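Side-chain contacts in lamina-associated polypeptide 2 isoforms alpha/zeta (PDB 2V0X), which is a component of the nuclear lamina that dimerizes through this domain and probably also associates with chromosomes: residues 52-57 against 113-118; 59-64 against 124-129. The protein carries 2 engineered substitutions. All blocks are in the same frame, centred on the assembly; numbering follows the deposited sequence.

Contact 1. Residues 52-57 against 113-118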
# COMPACT_ATOMS: atom_id res chain seq x y z
N ARG B 52 -3.01 15.86 3.52
CA ARG B 52 -4.24 15.61 4.26
C ARG B 52 -4.14 14.35 5.12
O ARG B 52 -3.39 13.43 4.82
CB ARG B 52 -5.43 15.53 3.30
CG ARG B 52 -6.64 14.74 3.81
CD ARG B 52 -7.93 15.06 3.04
NE ARG B 52 -7.74 15.24 1.60
CZ ARG B 52 -7.43 14.28 0.74
NH1 ARG B 52 -7.28 13.02 1.15
NH2 ARG B 52 -7.29 14.57 -0.55
N GLN B 53 -4.88 14.36 6.22
CA GLN B 53 -4.92 13.25 7.16
C GLN B 53 -5.51 12.01 6.49
O GLN B 53 -6.43 12.12 5.68
CB GLN B 53 -5.76 13.65 8.37
CG GLN B 53 -5.65 12.75 9.56
CD GLN B 53 -6.15 13.43 10.82
OE1 GLN B 53 -5.39 13.65 11.76
NE2 GLN B 53 -7.42 13.81 10.81
N LEU B 54 -5.00 10.85 6.85
CA LEU B 54 -5.46 9.59 6.28
C LEU B 54 -6.76 9.04 6.88
O LEU B 54 -6.96 9.11 8.09
CB LEU B 54 -4.37 8.54 6.46
CG LEU B 54 -3.04 8.87 5.76
CD1 LEU B 54 -1.98 7.87 6.14
CD2 LEU B 54 -3.26 8.88 4.27
N PRO B 55 -7.66 8.52 6.03
CA PRO B 55 -8.92 7.96 6.55
C PRO B 55 -8.62 6.71 7.40
O PRO B 55 -7.64 6.00 7.16
CB PRO B 55 -9.69 7.59 5.28
CG PRO B 55 -8.63 7.37 4.28
CD PRO B 55 -7.66 8.50 4.56
N SER B 56 -9.44 6.48 8.41
CA SER B 56 -9.26 5.35 9.30
C SER B 56 -9.82 4.05 8.72
O SER B 56 -10.78 4.05 7.94
CB SER B 56 -9.95 5.65 10.65
OG SER B 56 -9.82 4.56 11.55
N VAL B 57 -9.21 2.93 9.10
CA VAL B 57 -9.66 1.61 8.66
C VAL B 57 -10.02 0.79 9.89
O VAL B 57 -10.47 -0.34 9.76
CB VAL B 57 -8.55 0.84 7.88
CG1 VAL B 57 -8.37 1.40 6.48
CG2 VAL B 57 -7.25 0.89 8.64
N SER B 113 3.25 7.95 4.92
CA SER B 113 3.50 6.86 3.98
C SER B 113 3.39 5.53 4.75
O SER B 113 2.76 4.59 4.28
CB SER B 113 4.90 6.96 3.37
OG SER B 113 4.99 8.08 2.50
N TYR B 114 3.98 5.48 5.93
CA TYR B 114 3.96 4.27 6.73
C TYR B 114 2.53 3.91 7.11
O TYR B 114 2.10 2.77 6.97
CB TYR B 114 4.80 4.44 8.00
CG TYR B 114 4.98 3.17 8.81
CD1 TYR B 114 6.19 2.49 8.79
CD2 TYR B 114 3.95 2.66 9.60
CE1 TYR B 114 6.37 1.33 9.53
CE2 TYR B 114 4.12 1.48 10.35
CZ TYR B 114 5.34 0.82 10.31
OH TYR B 114 5.56 -0.32 11.04
N GLU B 115 1.80 4.92 7.58
CA GLU B 115 0.44 4.73 8.04
C GLU B 115 -0.49 4.28 6.91
O GLU B 115 -1.31 3.41 7.11
CB GLU B 115 -0.09 6.01 8.70
CG GLU B 115 -1.39 5.78 9.43
CD GLU B 115 -2.06 7.05 9.90
OE1 GLU B 115 -1.35 8.05 10.11
OE2 GLU B 115 -3.31 7.04 10.06
N ALA B 116 -0.38 4.91 5.74
CA ALA B 116 -1.21 4.53 4.59
C ALA B 116 -0.94 3.07 4.22
O ALA B 116 -1.88 2.31 3.96
CB ALA B 116 -0.93 5.46 3.39
N ALA B 117 0.33 2.67 4.24
CA ALA B 117 0.74 1.29 3.93
C ALA B 117 0.23 0.28 4.96
O ALA B 117 -0.21 -0.83 4.62
CB ALA B 117 2.26 1.21 3.86
N ALA B 118 0.33 0.66 6.24
CA ALA B 118 -0.12 -0.20 7.32
C ALA B 118 -1.63 -0.46 7.18
O ALA B 118 -2.12 -1.57 7.45
CB ALA B 118 0.17 0.45 8.67
O HOH W 1 -2.72 10.31 9.14
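Glu115 OE1 and the backbone N of Leu54 are joined by one ordered water, which donates to OE1 at 2.8 Å and accepts from Leu54 N at a longer 3.3 Å. The bridge ties a loop to helix 100-146, one arm of an antiparallel helical pair whose other arm is helix 152-196, within a coiled-coil dimer. Residues 53-56 all have phi/psi values of the polyproline II region, so the loop is extended where it meets the helix.

Apart from the water bridge the direct contacts are van der Waals. Leu54 and Glu115 lie alongside each other with their chains running in opposite directions, so that each end reaches the root of the other: Leu54 CD1 is 3.7 Å from Glu115 CB, while Glu115 OE2 stands 4.0 Å from Leu54 CB. The glutamate can do this because CG is anti to its backbone N (chi1 -169°) and the chain stays extended beyond, keeping CG and CD beside the leucine methyl. With an alanine here in place of Glu115, the bridging water would probably lose its acceptor on the helix, and one flank of the Leu54 methyl would lose its cover.

Helix 152-196 adds to the surroundings: Leu54 also touches Cys182, and Ala116 packs on Met179 and Ala183. On the leucine, chi2 of 173° carries CD1 onward from the backbone instead of folding it back. This one methyl makes the closest approach, coming 3.4 Å from the backbone N of Ala116 and 3.8 Å from Ala116 CB.

Contact 2. Residues 59-64 against 124-129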
# COMPACT_ATOMS: atom_id res chain seq x y z
N CYS B 59 -12.58 0.75 11.94
CA CYS B 59 -13.94 0.22 12.03
C CYS B 59 -14.28 -0.78 10.96
O CYS B 59 -15.01 -1.74 11.20
CB CYS B 59 -15.00 1.33 11.97
SG CYS B 59 -15.04 2.34 13.43
N ARG B 60 -13.81 -0.51 9.75
CA ARG B 60 -14.11 -1.37 8.62
C ARG B 60 -13.20 -2.59 8.49
O ARG B 60 -13.64 -3.65 8.07
CB ARG B 60 -14.13 -0.53 7.34
CG ARG B 60 -15.33 0.43 7.29
CD ARG B 60 -15.17 1.55 6.26
NE ARG B 60 -16.47 2.08 5.84
CZ ARG B 60 -17.19 2.99 6.51
NH1 ARG B 60 -16.75 3.50 7.65
NH2 ARG B 60 -18.36 3.39 6.04
N TYR B 61 -11.96 -2.45 8.93
CA TYR B 61 -11.01 -3.55 8.84
C TYR B 61 -10.24 -3.71 10.13
O TYR B 61 -9.01 -3.64 10.14
CB TYR B 61 -10.06 -3.28 7.67
CG TYR B 61 -10.81 -3.08 6.37
CD1 TYR B 61 -11.03 -1.81 5.86
CD2 TYR B 61 -11.29 -4.18 5.65
CE1 TYR B 61 -11.69 -1.63 4.65
CE2 TYR B 61 -11.96 -4.00 4.45
CZ TYR B 61 -12.15 -2.73 3.95
OH TYR B 61 -12.78 -2.57 2.74
N PRO B 62 -10.95 -4.01 11.23
CA PRO B 62 -10.36 -4.19 12.56
C PRO B 62 -9.37 -5.36 12.64
O PRO B 62 -9.58 -6.43 12.07
CB PRO B 62 -11.59 -4.45 13.43
CG PRO B 62 -12.48 -5.22 12.51
CD PRO B 62 -12.37 -4.43 11.23
N VAL B 63 -8.29 -5.14 13.39
CA VAL B 63 -7.28 -6.16 13.58
C VAL B 63 -6.90 -6.18 15.07
O VAL B 63 -7.02 -5.16 15.76
CB VAL B 63 -6.05 -5.90 12.68
CG1 VAL B 63 -4.90 -6.83 13.06
CG2 VAL B 63 -6.42 -6.13 11.21
N SER B 64 -6.50 -7.35 15.55
CA SER B 64 -6.12 -7.52 16.94
C SER B 64 -4.82 -8.29 17.08
O SER B 64 -4.35 -8.93 16.13
CB SER B 64 -7.23 -8.27 17.70
OG SER B 64 -8.46 -7.55 17.67
N ALA B 124 -5.62 -5.81 3.35
CA ALA B 124 -5.15 -7.04 2.68
C ALA B 124 -5.35 -8.26 3.54
O ALA B 124 -5.71 -9.33 3.02
CB ALA B 124 -3.67 -6.92 2.27
N ALA B 125 -5.08 -8.12 4.84
CA ALA B 125 -5.25 -9.21 5.80
C ALA B 125 -6.70 -9.70 5.76
O ALA B 125 -6.96 -10.90 5.77
CB ALA B 125 -4.89 -8.74 7.23
N HIS B 126 -7.64 -8.76 5.74
CA HIS B 126 -9.05 -9.13 5.69
C HIS B 126 -9.36 -9.78 4.35
O HIS B 126 -10.09 -10.76 4.29
CB HIS B 126 -9.95 -7.92 5.92
CG HIS B 126 -10.12 -7.59 7.37
ND1 HIS B 126 -11.23 -7.98 8.09
CD2 HIS B 126 -9.29 -6.97 8.25
CE1 HIS B 126 -11.07 -7.63 9.36
NE2 HIS B 126 -9.91 -7.02 9.48
N THR B 127 -8.75 -9.27 3.29
CA THR B 127 -8.96 -9.82 1.95
C THR B 127 -8.50 -11.29 1.90
O THR B 127 -9.21 -12.11 1.32
CB THR B 127 -8.25 -8.97 0.87
OG1 THR B 127 -8.83 -7.66 0.86
CG2 THR B 127 -8.43 -9.58 -0.51
N ALA B 128 -7.37 -11.62 2.52
CA ALA B 128 -6.90 -13.01 2.51
C ALA B 128 -7.92 -13.89 3.23
O ALA B 128 -8.34 -14.92 2.69
CB ALA B 128 -5.50 -13.13 3.16
N PHE B 129 -8.39 -13.43 4.39
CA PHE B 129 -9.38 -14.17 5.16
C PHE B 129 -10.66 -14.43 4.35
O PHE B 129 -11.13 -15.55 4.28
CB PHE B 129 -9.75 -13.42 6.45
CG PHE B 129 -10.92 -14.02 7.18
CD1 PHE B 129 -10.78 -15.21 7.88
CD2 PHE B 129 -12.18 -13.43 7.09
CE1 PHE B 129 -11.89 -15.81 8.49
CE2 PHE B 129 -13.29 -14.01 7.69
CZ PHE B 129 -13.15 -15.20 8.39
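His126 reaches out from helix 100-146 to Tyr61, Pro62 and Val63, and its atoms can be followed in turn. CB lies at the edge of the Tyr61 ring, near its plane, 4.0 Å from Tyr61 CD2. A chi1 of -82° sets CG anti to the carbonyl carbon and sends the imidazole toward the loop. CG is itself in the plane of the phenol ring, so the tyrosine presents its edge to the histidine's face: the centroids are 5.8 Å apart and the planes meet at 70°, a T-shaped pair.

Further out, CD2 lies 3.8 Å from Tyr61 CB, which makes an off-centre CH-pi contact with the imidazole, and Tyr61 CA sits 3.6 Å above the ring plane, displaced toward the rim. The setting is a loop laid against an antiparallel helical coiled coil. Helix 152-196 supplies Tyr168, touched by both aromatic residues, and Asp175, whose OD2 is hydrogen-bonded to Tyr61 OH. Phe33 of the second subunit stacks on the His126 ring, bringing the dimer partner into the same cluster.

At the far rim, CE1 is 3.9 Å from Pro62 CD, the two side chains crossing at about a right angle. The tip, NE2, donates to Pro62 O at 2.7 Å with an N-H...O angle of 151°. That oxygen lies in the imidazole plane, as suits an N-H donor, but NE2 stands well above the carbonyl plane and does not address a lone pair. The bond pins the ring's rotation and gives the proline carbonyl a partner. Val63 CG2 closes the edge near the same nitrogen, 4.0 Å from NE2.

Contacts 1 and 2 are successive attachments of one loop, which precedes helix 66-72, to one helix, 100-146. Their centres are 15 Å apart, and the loop advances along the helix in the same direction as the helix's own sequence. Val57, at the end of segment 52-57, packs on Ser119, Gln122 and Ile123, in the part of the helix between the two contacts, and Tyr61 meets Ile123 too. Helix 152-196 backs both contacts in antiparallel order, with Met179, Cys182 and Ala183 near contact 1 and Tyr168 and Asp175 near contact 2. The dimer partner is engaged at each: Ala117 O is hydrogen-bonded to Ser180 OG of the second subunit beside contact 1, whereas at contact 2 Ala125 packs on Ile39 of that subunit.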